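Local coordinates for protein aminoglycoside phosphotransferase (Mycobacterium smegmatis, PDB 6EF6) that phosphorylates (S)-1-amino-2-propanol as the kinase of the aminoacetone utilization microcompartment, at residues F306-L309 with R310-L314. Sequence-based numbering, arbitrary orientation.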
loop_
_atom_site.group_PDB
_atom_site.type_symbol
_atom_site.label_atom_id
_atom_site.label_comp_id
_atom_site.label_asym_id
_atom_site.label_seq_id
_atom_site.Cartn_x
_atom_site.Cartn_y
_atom_site.Cartn_z
ATOM N N PHE A 306 -14.721 3.148 0.603
ATOM C CA PHE A 306 -13.334 2.816 0.371
ATOM C C PHE A 306 -12.784 1.804 1.350
ATOM O O PHE A 306 -11.905 1.020 0.997
ATOM C CB PHE A 306 -12.458 4.088 0.292
ATOM C CG PHE A 306 -12.717 4.868 -0.989
ATOM C CD1 PHE A 306 -12.585 4.227 -2.221
ATOM C CD2 PHE A 306 -13.214 6.153 -0.984
ATOM C CE1 PHE A 306 -12.858 4.864 -3.418
ATOM C CE2 PHE A 306 -13.505 6.837 -2.228
ATOM C CZ PHE A 306 -13.362 6.153 -3.424
ATOM N N VAL A 307 -13.235 1.855 2.598
ATOM C CA VAL A 307 -12.901 0.795 3.552
ATOM C C VAL A 307 -13.399 -0.546 3.024
ATOM O O VAL A 307 -12.681 -1.552 3.089
ATOM C CB VAL A 307 -13.429 1.121 4.973
ATOM C CG1 VAL A 307 -13.200 -0.041 5.902
ATOM C CG2 VAL A 307 -12.803 2.379 5.512
ATOM N N PHE A 308 -14.638 -0.589 2.564
ATOM C CA PHE A 308 -15.221 -1.835 2.064
ATOM C C PHE A 308 -14.526 -2.340 0.795
ATOM O O PHE A 308 -14.277 -3.533 0.657
ATOM C CB PHE A 308 -16.724 -1.699 1.904
ATOM C CG PHE A 308 -17.378 -3.028 1.658
ATOM C CD1 PHE A 308 -17.386 -4.005 2.650
ATOM C CD2 PHE A 308 -17.942 -3.371 0.438
ATOM C CE1 PHE A 308 -17.931 -5.245 2.402
ATOM C CE2 PHE A 308 -18.513 -4.628 0.233
ATOM C CZ PHE A 308 -18.497 -5.542 1.215
ATOM N N LEU A 309 -14.122 -1.427 -0.084
ATOM C CA LEU A 309 -13.320 -1.808 -1.255
ATOM C C LEU A 309 -12.022 -2.469 -0.814
ATOM O O LEU A 309 -11.631 -3.533 -1.320
ATOM C CB LEU A 309 -13.029 -0.551 -2.104
ATOM C CG LEU A 309 -12.138 -0.769 -3.320
ATOM C CD1 LEU A 309 -12.614 -1.836 -4.255
ATOM C CD2 LEU A 309 -11.904 0.530 -4.092
ATOM N N ARG A 310 -11.315 -1.843 0.144
ATOM C CA ARG A 310 -10.067 -2.456 0.646
ATOM C C ARG A 310 -10.333 -3.832 1.265
ATOM O O ARG A 310 -9.540 -4.757 1.076
ATOM C CB ARG A 310 -9.405 -1.517 1.676
ATOM C CG ARG A 310 -8.110 -2.020 2.224
ATOM C CD ARG A 310 -7.053 -2.176 1.129
ATOM N NE ARG A 310 -5.700 -2.294 1.678
ATOM C CZ ARG A 310 -4.569 -2.343 1.013
ATOM N NH1 ARG A 310 -4.617 -2.381 -0.330
ATOM N NH2 ARG A 310 -3.386 -2.419 1.632
ATOM N N ARG A 311 -11.416 -3.944 2.039
ATOM C CA ARG A 311 -11.759 -5.214 2.662
ATOM C C ARG A 311 -11.907 -6.326 1.641
ATOM O O ARG A 311 -11.374 -7.416 1.819
ATOM C CB ARG A 311 -13.048 -5.065 3.426
ATOM C CG ARG A 311 -13.409 -6.269 4.308
ATOM C CD ARG A 311 -12.529 -6.343 5.565
ATOM N NE ARG A 311 -12.855 -7.507 6.387
ATOM C CZ ARG A 311 -12.505 -7.685 7.654
ATOM N NH1 ARG A 311 -11.839 -6.716 8.275
ATOM N NH2 ARG A 311 -12.859 -8.757 8.299
ATOM N N LEU A 312 -12.644 -6.083 0.541
ATOM C CA LEU A 312 -12.829 -7.116 -0.478
ATOM C C LEU A 312 -11.516 -7.445 -1.143
ATOM O O LEU A 312 -11.246 -8.593 -1.448
ATOM C CB LEU A 312 -13.881 -6.699 -1.506
ATOM C CG LEU A 312 -15.311 -6.590 -1.002
ATOM C CD1 LEU A 312 -16.223 -6.112 -2.176
ATOM C CD2 LEU A 312 -15.761 -7.927 -0.498
ATOM N N LEU A 313 -10.716 -6.412 -1.449
ATOM C CA LEU A 313 -9.415 -6.654 -2.023
ATOM C C LEU A 313 -8.537 -7.536 -1.154
ATOM O O LEU A 313 -7.817 -8.396 -1.657
ATOM C CB LEU A 313 -8.713 -5.356 -2.368
ATOM C CG LEU A 313 -9.134 -4.701 -3.655
ATOM C CD1 LEU A 313 -8.735 -3.233 -3.654
ATOM C CD2 LEU A 313 -8.577 -5.429 -4.901
ATOM N N LEU A 314 -8.496 -7.241 0.150
ATOM C CA LEU A 314 -7.678 -8.038 1.058
ATOM C C LEU A 314 -8.223 -9.435 1.272
ATOM O O LEU A 314 -7.452 -10.366 1.493
ATOM C CB LEU A 314 -7.475 -7.297 2.385
ATOM C CG LEU A 314 -6.650 -6.012 2.275
ATOM C CD1 LEU A 314 -6.586 -5.360 3.649
ATOM C CD2 LEU A 314 -5.275 -6.268 1.722
#
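One face of the F308 ring carries L312: CG of L312 lies 4.2 Å from the ring centroid and 24° off the ring normal, the geometry of a CH-pi contact displaced toward the rim. Above the same face, L312 CD1 stands just beyond the rim, 3.6 Å from F308 CE2, while CD2 reaches CZ more loosely. F308 turns its ring toward this i+4 neighbour with chi1 at -169°, which sets CG beside its own carbonyl carbon; L204 and A207 of helix 198-218 and A342 of helix 325-347 also touch the F308 side chain. Another flat group, the R310 guanidinium, has CD2 of L314 over the centre of one face, 4.0 Å above its plane. Its polar atoms bond to D231 by a salt bridge and to S270 and Y263, and D231 is itself a ligand of a bound sodium ion.

The backbone is regular alpha-helix, and these residues of helix 303-320 are buried in this phosphotransferase-family protein. Four consecutive i+4 bonds, with helical torsions, mark it: R310 N to F306 O is 3.0 Å, R311 N to V307 O is 2.9 Å, and L312 N to F308 O and L313 N to L309 O continue the series, the last with an N-H...O angle of 169°. R310 also touches the bound (2R)-1-methoxypropan-2-amine, linking the helix to that pocket. L309 and L313 lie side by side, their CD1 atoms 4.2 Å apart, and both lean on Y263. R311 NH1 forms a salt bridge with E273 and a hydrogen bond with H274, NE bonds to S338, and Y334 makes a cation-pi contact.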